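Local coordinates for uncharacterized protein (Exiguobacterium sibiricum, PDB 3B77) that is of unknown function but carries a bacterial pleckstrin homology domain, followed by a helical region that probably serves in oligomerisation, at residues A[88-93]-A[109-114]; A[32-37]-A[101-106]. All blocks are in the same frame, centred on the assembly; numbering follows the deposited sequence.

Interaction 1: A[88-93]-A[109-114]; sequences VEIKFE and EHVKDL
V88, I90, V111 and L114 make an entirely apolar contact between strand 88-93 and helix 109-114; all four are buried and no hydrogen bond joins the two segments. With V88 CG1 turned anti to the carbonyl carbon (chi1 -63°), V88 CG2 is left to meet V111 CG2 at 3.9 Å as the two valines pass in opposite directions. The other methyl of V111, CG1, rests near the branch point of I90, 4.2 Å from I90 CB. I90 reaches further along the helix with an extended chain (chi1 -172°, chi2 169°), crossing L114 at about a right angle; its CD1 comes to 3.9 Å from both L114 CG and L114 CD2. Charged groups are kept off this face. K112 starts away from the strand and forms a salt bridge with its neighbour, its NZ 2.7 Å from D113 OD1 on the syn side but well out of the carboxylate plane, while K112 also packs on D20 of a second subunit. Strand and helix segments run nearly parallel, their axes 9.5 Å apart at closest. Around them, F78 of strand 73-79 touches both V88 and V111, L118 continues the helix face over I90, and F32 of the other sheet lies against L114.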
ATOM      1  N   VAL A  88     -54.970  -4.484 -38.247  1.00 76.53           N
ATOM      2  CA  VAL A  88     -54.479  -4.464 -36.873  1.00 73.61           C
ATOM      3  C   VAL A  88     -52.952  -4.459 -37.011  1.00 72.62           C
ATOM      4  O   VAL A  88     -52.420  -5.045 -37.936  1.00 72.20           O
ATOM      5  CB  VAL A  88     -54.986  -5.685 -36.053  1.00 73.21           C
ATOM      6  CG1 VAL A  88     -56.479  -5.655 -35.941  1.00 70.93           C
ATOM      7  CG2 VAL A  88     -54.543  -7.015 -36.660  1.00 70.66           C
ATOM      8  N   GLU A  89     -52.247  -3.778 -36.119  1.00 72.01           N
ATOM      9  CA  GLU A  89     -50.793  -3.671 -36.211  1.00 71.21           C
ATOM     10  C   GLU A  89     -50.136  -4.307 -35.002  1.00 68.30           C
ATOM     11  O   GLU A  89     -50.494  -4.006 -33.873  1.00 68.25           O
ATOM     12  CB  GLU A  89     -50.382  -2.200 -36.311  1.00 71.80           C
ATOM     13  CG  GLU A  89     -48.875  -1.964 -36.417  1.00 75.40           C
ATOM     14  CD  GLU A  89     -48.425  -0.565 -35.957  1.00 76.60           C
ATOM     15  OE1 GLU A  89     -48.597  -0.220 -34.767  1.00 80.32           O
ATOM     16  OE2 GLU A  89     -47.855   0.177 -36.778  1.00 82.17           O
ATOM     17  N   ILE A  90     -49.175  -5.197 -35.252  1.00 66.97           N
ATOM     18  CA  ILE A  90     -48.358  -5.820 -34.201  1.00 64.09           C
ATOM     19  C   ILE A  90     -46.946  -5.277 -34.339  1.00 63.69           C
ATOM     20  O   ILE A  90     -46.423  -5.129 -35.442  1.00 63.03           O
ATOM     21  CB  ILE A  90     -48.365  -7.364 -34.268  1.00 63.54           C
ATOM     22  CG1 ILE A  90     -47.660  -7.962 -33.043  1.00 63.21           C
ATOM     23  CG2 ILE A  90     -47.751  -7.848 -35.561  1.00 62.95           C
ATOM     24  CD1 ILE A  90     -47.854  -9.460 -32.901  1.00 63.26           C
ATOM     25  N   LYS A  91     -46.353  -4.922 -33.209  1.00 63.61           N
ATOM     26  CA  LYS A  91     -45.014  -4.390 -33.185  1.00 64.33           C
ATOM     27  C   LYS A  91     -44.143  -5.134 -32.186  1.00 61.28           C
ATOM     28  O   LYS A  91     -44.629  -5.724 -31.228  1.00 59.24           O
ATOM     29  CB  LYS A  91     -45.015  -2.919 -32.781  1.00 66.22           C
ATOM     30  CG  LYS A  91     -45.828  -1.965 -33.639  1.00 70.75           C
ATOM     31  CD  LYS A  91     -45.976  -0.585 -32.940  1.00 73.33           C
ATOM     32  CE  LYS A  91     -44.608   0.105 -32.674  1.00 76.73           C
ATOM     33  NZ  LYS A  91     -44.707   1.430 -31.947  1.00 77.26           N
ATOM     34  N   PHE A  92     -42.842  -5.086 -32.444  1.00 59.22           N
ATOM     35  CA  PHE A  92     -41.814  -5.618 -31.556  1.00 57.82           C
ATOM     36  C   PHE A  92     -40.450  -5.237 -32.088  1.00 58.75           C
ATOM     37  O   PHE A  92     -40.318  -4.685 -33.181  1.00 57.65           O
ATOM     38  CB  PHE A  92     -41.904  -7.137 -31.391  1.00 55.55           C
ATOM     39  CG  PHE A  92     -41.838  -7.886 -32.675  1.00 54.49           C
ATOM     40  CD1 PHE A  92     -42.992  -8.142 -33.404  1.00 53.79           C
ATOM     41  CD2 PHE A  92     -40.621  -8.346 -33.161  1.00 53.79           C
ATOM     42  CE1 PHE A  92     -42.920  -8.826 -34.583  1.00 54.12           C
ATOM     43  CE2 PHE A  92     -40.536  -9.037 -34.331  1.00 52.42           C
ATOM     44  CZ  PHE A  92     -41.671  -9.276 -35.054  1.00 54.43           C
ATOM     45  N   GLU A  93     -39.447  -5.512 -31.270  1.00 60.60           N
ATOM     46  CA  GLU A  93     -38.070  -5.299 -31.620  1.00 62.68           C
ATOM     47  C   GLU A  93     -37.357  -6.615 -31.415  1.00 61.89           C
ATOM     48  O   GLU A  93     -37.489  -7.252 -30.370  1.00 60.79           O
ATOM     49  CB  GLU A  93     -37.459  -4.207 -30.747  1.00 64.26           C
ATOM     50  CG  GLU A  93     -38.136  -2.832 -30.936  1.00 68.62           C
ATOM     51  CD  GLU A  93     -37.501  -1.709 -30.133  1.00 70.45           C
ATOM     52  OE1 GLU A  93     -36.425  -1.925 -29.511  1.00 75.42           O
ATOM     53  OE2 GLU A  93     -38.103  -0.603 -30.145  1.00 75.69           O
ATOM     54  N   GLU A 109     -58.311 -12.549 -34.372  1.00 74.46           N
ATOM     55  CA  GLU A 109     -58.266 -13.679 -33.451  1.00 74.03           C
ATOM     56  C   GLU A 109     -56.876 -14.318 -33.465  1.00 73.05           C
ATOM     57  O   GLU A 109     -56.378 -14.740 -32.444  1.00 72.68           O
ATOM     58  CB  GLU A 109     -59.353 -14.708 -33.797  1.00 73.77           C
ATOM     59  N   HIS A 110     -56.240 -14.345 -34.625  1.00 72.63           N
ATOM     60  CA  HIS A 110     -54.950 -15.006 -34.789  1.00 72.87           C
ATOM     61  C   HIS A 110     -53.773 -14.119 -34.420  1.00 70.48           C
ATOM     62  O   HIS A 110     -52.824 -14.577 -33.786  1.00 69.15           O
ATOM     63  CB  HIS A 110     -54.787 -15.471 -36.238  1.00 75.09           C
ATOM     64  CG  HIS A 110     -55.820 -16.456 -36.664  1.00 78.37           C
ATOM     65  ND1 HIS A 110     -56.891 -16.114 -37.462  1.00 81.06           N
ATOM     66  CD2 HIS A 110     -55.964 -17.768 -36.374  1.00 80.78           C
ATOM     67  CE1 HIS A 110     -57.642 -17.180 -37.652  1.00 82.61           C
ATOM     68  NE2 HIS A 110     -57.102 -18.195 -37.003  1.00 81.65           N
ATOM     69  N   VAL A 111     -53.832 -12.858 -34.841  1.00 68.01           N
ATOM     70  CA  VAL A 111     -52.792 -11.895 -34.509  1.00 66.57           C
ATOM     71  C   VAL A 111     -52.716 -11.687 -32.993  1.00 67.06           C
ATOM     72  O   VAL A 111     -51.628 -11.491 -32.444  1.00 67.13           O
ATOM     73  CB  VAL A 111     -52.990 -10.515 -35.202  1.00 65.31           C
ATOM     74  CG1 VAL A 111     -51.733  -9.667 -35.039  1.00 64.18           C
ATOM     75  CG2 VAL A 111     -53.287 -10.671 -36.680  1.00 64.07           C
ATOM     76  N   LYS A 112     -53.858 -11.739 -32.315  1.00 67.91           N
ATOM     77  CA  LYS A 112     -53.865 -11.591 -30.873  1.00 69.67           C
ATOM     78  C   LYS A 112     -53.139 -12.777 -30.254  1.00 68.13           C
ATOM     79  O   LYS A 112     -52.529 -12.624 -29.220  1.00 69.30           O
ATOM     80  CB  LYS A 112     -55.296 -11.468 -30.287  1.00 71.55           C
ATOM     81  CG  LYS A 112     -55.846 -12.794 -29.670  1.00 74.08           C
ATOM     82  CD  LYS A 112     -57.288 -12.687 -29.160  1.00 75.63           C
ATOM     83  CE  LYS A 112     -57.729 -13.987 -28.414  1.00 77.31           C
ATOM     84  NZ  LYS A 112     -57.398 -15.275 -29.140  1.00 78.74           N
ATOM     85  N   ASP A 113     -53.215 -13.958 -30.855  1.00 66.99           N
ATOM     86  CA  ASP A 113     -52.471 -15.100 -30.322  1.00 67.50           C
ATOM     87  C   ASP A 113     -50.958 -14.927 -30.495  1.00 64.51           C
ATOM     88  O   ASP A 113     -50.190 -15.379 -29.666  1.00 64.08           O
ATOM     89  CB  ASP A 113     -52.919 -16.427 -30.966  1.00 69.33           C
ATOM     90  CG  ASP A 113     -54.342 -16.837 -30.575  1.00 72.34           C
ATOM     91  OD1 ASP A 113     -54.904 -16.258 -29.591  1.00 77.27           O
ATOM     92  OD2 ASP A 113     -54.876 -17.766 -31.258  1.00 75.64           O
ATOM     93  N   LEU A 114     -50.539 -14.308 -31.589  1.00 61.49           N
ATOM     94  CA  LEU A 114     -49.132 -14.033 -31.803  1.00 59.71           C
ATOM     95  C   LEU A 114     -48.637 -13.002 -30.776  1.00 59.92           C
ATOM     96  O   LEU A 114     -47.568 -13.145 -30.188  1.00 60.40           O
ATOM     97  CB  LEU A 114     -48.899 -13.516 -33.218  1.00 59.27           C
ATOM     98  CG  LEU A 114     -47.446 -13.250 -33.649  1.00 57.66           C
ATOM     99  CD1 LEU A 114     -46.613 -14.508 -33.580  1.00 53.74           C
ATOM    100  CD2 LEU A 114     -47.421 -12.675 -35.041  1.00 55.62           C
TER

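Interaction 2: A[32-37]-A[101-106]; sequences FLIKSK and IDVDKK
S36 OG, two residues past the I34 that packs on I101 and V103, is held by two backbone N-H groups: a hydrogen bond from T38 N and a weak one from D39 N, both at the turn between strands 30-35 and 39-44. Another turn closes the partner strand. D104 OD1 accepts from K106 N at 2.9 Å (N-H...O 156°), an Asx turn where the strand gives way to the 3-10 segment 105-106; the N-H comes from above the carboxylate plane, 39° out of it. K105 NZ bonds to G82 O, with a weaker bond to D85 O. Between these polar ends the contact is buried and apolar, and it spans the two sheets of the PH fold, I34 belonging to the sheet that includes strands 30-35 and 39-44 and I101 and V103 to the one of strands 73-79, 87-94 and 97-104. No backbone bond links the segments; the CA atoms of I34 and V103 stand 7.7 Å apart, and side chains alone bridge the gap. The I34 side chain is turned so that I34 CG2, anti to the backbone N, and I34 CD1 both face I101 CG2, each at 4.0 Å. Crossing V103 at about a right angle, I34 CD1 also lies 3.9 Å from V103 CG2. Y41 of strand 39-44, whose backbone pairs with I34, adds a further contact to I101 from the sheet of I34.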
ATOM      1  N   PHE A  32     -46.277 -19.567 -37.314  1.00 61.22           N
ATOM      2  CA  PHE A  32     -47.103 -18.432 -37.677  1.00 60.53           C
ATOM      3  C   PHE A  32     -46.503 -17.759 -38.884  1.00 61.54           C
ATOM      4  O   PHE A  32     -45.316 -17.472 -38.900  1.00 62.64           O
ATOM      5  CB  PHE A  32     -47.170 -17.456 -36.516  1.00 60.06           C
ATOM      6  CG  PHE A  32     -48.461 -16.687 -36.454  1.00 61.13           C
ATOM      7  CD1 PHE A  32     -48.621 -15.478 -37.145  1.00 60.64           C
ATOM      8  CD2 PHE A  32     -49.528 -17.169 -35.707  1.00 60.05           C
ATOM      9  CE1 PHE A  32     -49.825 -14.784 -37.088  1.00 59.81           C
ATOM     10  CE2 PHE A  32     -50.699 -16.475 -35.645  1.00 59.58           C
ATOM     11  CZ  PHE A  32     -50.850 -15.282 -36.333  1.00 59.98           C
ATOM     12  N   LEU A  33     -47.313 -17.536 -39.907  1.00 63.09           N
ATOM     13  CA  LEU A  33     -46.838 -16.918 -41.132  1.00 63.38           C
ATOM     14  C   LEU A  33     -47.821 -15.830 -41.525  1.00 64.17           C
ATOM     15  O   LEU A  33     -49.043 -16.013 -41.437  1.00 64.98           O
ATOM     16  CB  LEU A  33     -46.663 -17.963 -42.232  1.00 63.34           C
ATOM     17  CG  LEU A  33     -46.120 -17.575 -43.615  1.00 63.46           C
ATOM     18  CD1 LEU A  33     -44.780 -16.894 -43.596  1.00 61.88           C
ATOM     19  CD2 LEU A  33     -46.013 -18.821 -44.419  1.00 63.61           C
ATOM     20  N   ILE A  34     -47.267 -14.679 -41.879  1.00 64.62           N
ATOM     21  CA  ILE A  34     -48.016 -13.531 -42.340  1.00 64.90           C
ATOM     22  C   ILE A  34     -47.402 -13.196 -43.680  1.00 67.34           C
ATOM     23  O   ILE A  34     -46.180 -12.995 -43.792  1.00 66.80           O
ATOM     24  CB  ILE A  34     -47.855 -12.320 -41.416  1.00 64.54           C
ATOM     25  CG1 ILE A  34     -48.481 -12.600 -40.044  1.00 63.91           C
ATOM     26  CG2 ILE A  34     -48.467 -11.072 -42.072  1.00 63.55           C
ATOM     27  CD1 ILE A  34     -48.169 -11.563 -38.993  1.00 62.28           C
ATOM     28  N   LYS A  35     -48.241 -13.201 -44.706  1.00 70.63           N
ATOM     29  CA  LYS A  35     -47.792 -12.907 -46.046  1.00 73.19           C
ATOM     30  C   LYS A  35     -48.483 -11.643 -46.533  1.00 72.49           C
ATOM     31  O   LYS A  35     -49.686 -11.500 -46.431  1.00 71.52           O
ATOM     32  CB  LYS A  35     -48.064 -14.090 -46.988  1.00 74.37           C
ATOM     33  CG  LYS A  35     -47.243 -14.040 -48.303  1.00 77.82           C
ATOM     34  CD  LYS A  35     -47.683 -15.104 -49.327  1.00 80.01           C
ATOM     35  CE  LYS A  35     -47.386 -16.547 -48.874  1.00 83.39           C
ATOM     36  NZ  LYS A  35     -47.950 -17.576 -49.831  1.00 84.33           N
ATOM     37  N   SER A  36     -47.674 -10.715 -47.004  1.00 73.43           N
ATOM     38  CA  SER A  36     -48.121  -9.516 -47.661  1.00 74.06           C
ATOM     39  C   SER A  36     -47.620  -9.546 -49.119  1.00 76.31           C
ATOM     40  O   SER A  36     -46.903 -10.460 -49.562  1.00 75.93           O
ATOM     41  CB  SER A  36     -47.602  -8.292 -46.907  1.00 73.87           C
ATOM     42  OG  SER A  36     -46.916  -7.366 -47.743  1.00 73.07           O
ATOM     43  N   LYS A  37     -48.032  -8.538 -49.868  1.00 78.42           N
ATOM     44  CA  LYS A  37     -47.634  -8.372 -51.257  1.00 79.41           C
ATOM     45  C   LYS A  37     -46.128  -8.205 -51.377  1.00 79.44           C
ATOM     46  O   LYS A  37     -45.531  -8.660 -52.346  1.00 80.06           O
ATOM     47  CB  LYS A  37     -48.350  -7.135 -51.826  1.00 80.27           C
ATOM     48  CG  LYS A  37     -47.975  -6.698 -53.241  1.00 81.61           C
ATOM     49  CD  LYS A  37     -48.806  -5.482 -53.682  1.00 82.50           C
ATOM     50  CE  LYS A  37     -50.315  -5.802 -53.804  1.00 83.84           C
ATOM     51  NZ  LYS A  37     -51.126  -4.719 -54.465  1.00 83.63           N
ATOM     52  N   ILE A 101     -45.959  -4.815 -38.180  1.00 67.82           N
ATOM     53  CA  ILE A 101     -46.627  -5.613 -39.207  1.00 66.29           C
ATOM     54  C   ILE A 101     -48.126  -5.364 -39.180  1.00 67.64           C
ATOM     55  O   ILE A 101     -48.758  -5.544 -38.143  1.00 66.33           O
ATOM     56  CB  ILE A 101     -46.338  -7.124 -39.011  1.00 65.61           C
ATOM     57  CG1 ILE A 101     -44.819  -7.375 -38.906  1.00 63.77           C
ATOM     58  CG2 ILE A 101     -46.946  -7.933 -40.150  1.00 63.20           C
ATOM     59  CD1 ILE A 101     -44.452  -8.785 -38.494  1.00 63.15           C
ATOM     60  N   ASP A 102     -48.672  -4.933 -40.321  1.00 69.83           N
ATOM     61  CA  ASP A 102     -50.118  -4.678 -40.486  1.00 71.22           C
ATOM     62  C   ASP A 102     -50.801  -5.925 -41.013  1.00 69.62           C
ATOM     63  O   ASP A 102     -50.328  -6.522 -41.971  1.00 69.35           O
ATOM     64  CB  ASP A 102     -50.367  -3.520 -41.450  1.00 73.77           C
ATOM     65  CG  ASP A 102     -50.035  -2.168 -40.835  1.00 77.40           C
ATOM     66  OD1 ASP A 102     -50.506  -1.899 -39.708  1.00 84.55           O
ATOM     67  OD2 ASP A 102     -49.325  -1.368 -41.477  1.00 83.72           O
ATOM     68  N   VAL A 103     -51.903  -6.315 -40.380  1.00 68.51           N
ATOM     69  CA  VAL A 103     -52.580  -7.559 -40.698  1.00 68.25           C
ATOM     70  C   VAL A 103     -54.083  -7.321 -40.857  1.00 71.18           C
ATOM     71  O   VAL A 103     -54.681  -6.527 -40.123  1.00 70.62           O
ATOM     72  CB  VAL A 103     -52.338  -8.628 -39.599  1.00 67.15           C
ATOM     73  CG1 VAL A 103     -52.954  -9.948 -39.979  1.00 63.98           C
ATOM     74  CG2 VAL A 103     -50.874  -8.809 -39.356  1.00 65.32           C
ATOM     75  N   ASP A 104     -54.672  -8.032 -41.819  1.00 73.82           N
ATOM     76  CA  ASP A 104     -56.099  -8.000 -42.093  1.00 75.54           C
ATOM     77  C   ASP A 104     -56.894  -8.118 -40.800  1.00 75.78           C
ATOM     78  O   ASP A 104     -56.810  -9.144 -40.116  1.00 74.98           O
ATOM     79  CB  ASP A 104     -56.445  -9.167 -43.030  1.00 77.20           C
ATOM     80  CG  ASP A 104     -57.875  -9.100 -43.593  1.00 78.30           C
ATOM     81  OD1 ASP A 104     -58.799  -8.510 -42.963  1.00 79.59           O
ATOM     82  OD2 ASP A 104     -58.058  -9.685 -44.684  1.00 80.55           O
ATOM     83  N   LYS A 105     -57.683  -7.081 -40.484  1.00 76.38           N
ATOM     84  CA  LYS A 105     -58.458  -7.067 -39.245  1.00 77.63           C
ATOM     85  C   LYS A 105     -59.363  -8.269 -39.111  1.00 76.77           C
ATOM     86  O   LYS A 105     -59.716  -8.635 -37.990  1.00 76.69           O
ATOM     87  CB  LYS A 105     -59.271  -5.782 -39.078  1.00 78.64           C
ATOM     88  CG  LYS A 105     -60.393  -5.584 -40.095  1.00 80.91           C
ATOM     89  CD  LYS A 105     -61.087  -4.214 -39.944  1.00 81.71           C
ATOM     90  CE  LYS A 105     -62.294  -4.236 -39.001  1.00 84.03           C
ATOM     91  NZ  LYS A 105     -63.008  -2.895 -38.858  1.00 84.19           N
ATOM     92  N   LYS A 106     -59.742  -8.870 -40.235  1.00 76.63           N
ATOM     93  CA  LYS A 106     -60.550 -10.087 -40.210  1.00 77.63           C
ATOM     94  C   LYS A 106     -59.894 -11.175 -39.363  1.00 77.24           C
ATOM     95  O   LYS A 106     -60.579 -11.922 -38.670  1.00 78.21           O
ATOM     96  CB  LYS A 106     -60.810 -10.636 -41.628  1.00 78.01           C
ATOM     97  CG  LYS A 106     -61.823  -9.837 -42.499  1.00 78.67           C
TER

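Both interactions belong to the buried core of the PH domain, with centres about 9 Å apart, and both use the same three-stranded sheet. Interaction 1 lays the start of helix 108-146 on that sheet; interaction 2 joins it to the opposing sheet. Strands 87-94 and 97-104 are neighbours, linked by probable backbone hydrogen bonds from V88 N to V103 O and from I101 N to I90 O, both 2.8 Å. V111 CG2 also packs on V103 CG1, which makes the two contacts one continuous apolar core, while the F32 ring meets the carbonyl oxygen of H110. Polar chemistry lies at the margins: a salt bridge along the helix in interaction 1, turn-closing bonds at strand ends in interaction 2.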